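Aspartate carbamoyltransferase (Leishmania major, PDB 7K46) probably catalyses the transfer of a carbamoyl group from carbamoyl phosphate to L-aspartate, an early step of de novo pyrimidine synthesis. Local coordinates at residues L189-L194 with V232-V237. Numbering follows the deposited sequence.
Sequences LRKVYL and VADCDV
D234 is the side chain to follow, because R190 and Y193 both close on it. Its CB lies 3.5 Å from Y193 OH, and chi1 of -167° swings CG away from the backbone N, across to the strand side, where CG comes 3.4 Å from Y193 OH. At the tip, OD1 takes a weak, bent hydrogen bond from R190 NH1. OD2 does more: R190 NH1 reaches its syn side at 3.2 Å in a nearly straight salt-bridge bond (165°), while Y193 OH donates to its anti side at 2.6 Å. The two donors come from opposite faces of the carboxylate plane, which should hold that plane against rotation. A water joins OD2 to K191 NZ, whose own bonds run to Y193 OH and Q222.

The arginine, bent at chi3, meets D234 end-on: NH2 donates to the backbone O of D234 at 3.0 Å, near the guanidinium plane. The same NH2 reaches D236 OD2 through a water and a long salt bridge; D236 also pairs with K280. On the CD2-CE2 side of the tyrosine, C235 SG makes an oblique sulfur-aromatic contact, 3.4 Å from Y193 CD2.

In the aspartate-binding domain, these bonds tie the region where helix 229-234 gives way to the turn before strand 237-240 to strand 191-195 and the residue just ahead of it. Strand 163-167 runs between the two strands in the parallel sheet, its A165 touching both Y193 and C235.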
loop_
_atom_site.group_PDB
_atom_site.type_symbol
_atom_site.label_atom_id
_atom_site.label_comp_id
_atom_site.label_asym_id
_atom_site.label_seq_id
_atom_site.Cartn_x
_atom_site.Cartn_y
_atom_site.Cartn_z
ATOM N N LEU A 189 38.773 -4.169 -15.875
ATOM C CA LEU A 189 38.716 -2.737 -16.127
ATOM C C LEU A 189 40.021 -2.251 -16.741
ATOM O O LEU A 189 41.095 -2.777 -16.458
ATOM C CB LEU A 189 38.465 -1.977 -14.829
ATOM C CG LEU A 189 37.262 -2.427 -13.993
ATOM C CD1 LEU A 189 37.208 -1.558 -12.745
ATOM C CD2 LEU A 189 35.989 -2.311 -14.802
ATOM N N ARG A 190 39.919 -1.226 -17.587
ATOM C CA ARG A 190 41.129 -0.545 -18.034
ATOM C C ARG A 190 41.583 0.485 -17.006
ATOM O O ARG A 190 42.760 0.521 -16.630
ATOM C CB ARG A 190 40.902 0.120 -19.394
ATOM C CG ARG A 190 42.089 0.972 -19.858
ATOM C CD ARG A 190 42.018 1.311 -21.342
ATOM N NE ARG A 190 40.853 2.126 -21.673
ATOM C CZ ARG A 190 40.785 3.441 -21.503
ATOM N NH1 ARG A 190 41.778 4.115 -20.952
ATOM N NH2 ARG A 190 39.688 4.092 -21.887
ATOM N N LYS A 191 40.665 1.314 -16.513
ATOM C CA LYS A 191 41.088 2.434 -15.688
ATOM C C LYS A 191 39.920 2.927 -14.854
ATOM O O LYS A 191 38.783 2.949 -15.330
ATOM C CB LYS A 191 41.633 3.567 -16.566
ATOM C CG LYS A 191 42.257 4.728 -15.808
ATOM C CD LYS A 191 43.073 5.577 -16.777
ATOM C CE LYS A 191 43.973 6.556 -16.050
ATOM N NZ LYS A 191 44.693 7.452 -17.018
ATOM N N VAL A 192 40.210 3.328 -13.615
ATOM C CA VAL A 192 39.234 3.992 -12.749
ATOM C C VAL A 192 39.782 5.369 -12.399
ATOM O O VAL A 192 40.866 5.483 -11.805
ATOM C CB VAL A 192 38.942 3.198 -11.462
ATOM C CG1 VAL A 192 37.984 3.990 -10.555
ATOM C CG2 VAL A 192 38.373 1.808 -11.770
ATOM N N TYR A 193 39.037 6.407 -12.760
ATOM C CA TYR A 193 39.317 7.762 -12.299
ATOM C C TYR A 193 38.519 8.008 -11.028
ATOM O O TYR A 193 37.312 7.749 -10.996
ATOM C CB TYR A 193 38.937 8.798 -13.364
ATOM C CG TYR A 193 39.783 8.760 -14.615
ATOM C CD1 TYR A 193 40.987 9.458 -14.681
ATOM C CD2 TYR A 193 39.382 8.037 -15.734
ATOM C CE1 TYR A 193 41.778 9.434 -15.820
ATOM C CE2 TYR A 193 40.170 8.010 -16.894
ATOM C CZ TYR A 193 41.369 8.710 -16.925
ATOM O OH TYR A 193 42.157 8.693 -18.061
ATOM N N LEU A 194 39.191 8.506 -9.985
ATOM C CA LEU A 194 38.558 8.846 -8.708
ATOM C C LEU A 194 38.561 10.368 -8.586
ATOM O O LEU A 194 39.591 10.965 -8.258
ATOM C CB LEU A 194 39.300 8.193 -7.545
ATOM C CG LEU A 194 39.406 6.664 -7.593
ATOM C CD1 LEU A 194 40.349 6.156 -6.496
ATOM C CD2 LEU A 194 38.021 6.044 -7.459
ATOM N N VAL A 232 37.624 13.351 -19.328
ATOM C CA VAL A 232 36.310 13.118 -19.931
ATOM C C VAL A 232 36.454 12.341 -21.238
ATOM O O VAL A 232 35.745 11.354 -21.477
ATOM C CB VAL A 232 35.584 14.459 -20.143
ATOM C CG1 VAL A 232 34.343 14.274 -21.015
ATOM C CG2 VAL A 232 35.219 15.080 -18.784
ATOM N N ALA A 233 37.400 12.759 -22.084
ATOM C CA ALA A 233 37.586 12.134 -23.393
ATOM C C ALA A 233 37.988 10.673 -23.278
ATOM O O ALA A 233 37.729 9.885 -24.196
ATOM C CB ALA A 233 38.638 12.901 -24.196
ATOM N N ASP A 234 38.618 10.289 -22.168
ATOM C CA ASP A 234 39.124 8.936 -21.989
ATOM C C ASP A 234 38.090 7.980 -21.398
ATOM O O ASP A 234 38.292 6.760 -21.451
ATOM C CB ASP A 234 40.370 8.967 -21.093
ATOM C CG ASP A 234 41.144 7.653 -21.111
ATOM O OD1 ASP A 234 41.370 7.107 -22.213
ATOM O OD2 ASP A 234 41.544 7.179 -20.025
ATOM N N CYS A 235 36.983 8.487 -20.869
ATOM C CA CYS A 235 36.066 7.656 -20.096
ATOM C C CYS A 235 34.956 7.054 -20.951
ATOM O O CYS A 235 34.385 7.712 -21.826
ATOM C CB CYS A 235 35.446 8.460 -18.952
ATOM S SG CYS A 235 36.587 8.718 -17.574
ATOM N N ASP A 236 34.649 5.793 -20.668
ATOM C CA ASP A 236 33.464 5.130 -21.192
ATOM C C ASP A 236 32.250 5.323 -20.298
ATOM O O ASP A 236 31.113 5.240 -20.781
ATOM C CB ASP A 236 33.759 3.644 -21.362
ATOM C CG ASP A 236 34.982 3.412 -22.222
ATOM O OD1 ASP A 236 34.956 3.827 -23.403
ATOM O OD2 ASP A 236 35.978 2.861 -21.702
ATOM N N VAL A 237 32.472 5.584 -19.012
ATOM C CA VAL A 237 31.405 5.829 -18.043
ATOM C C VAL A 237 31.821 6.999 -17.159
ATOM O O VAL A 237 32.917 6.990 -16.587
ATOM C CB VAL A 237 31.119 4.586 -17.173
ATOM C CG1 VAL A 237 30.021 4.890 -16.126
ATOM C CG2 VAL A 237 30.720 3.401 -18.047
HETATM O O HOH W 1 38.049 2.326 -23.290
HETATM O O HOH W 2 44.349 6.638 -19.888
#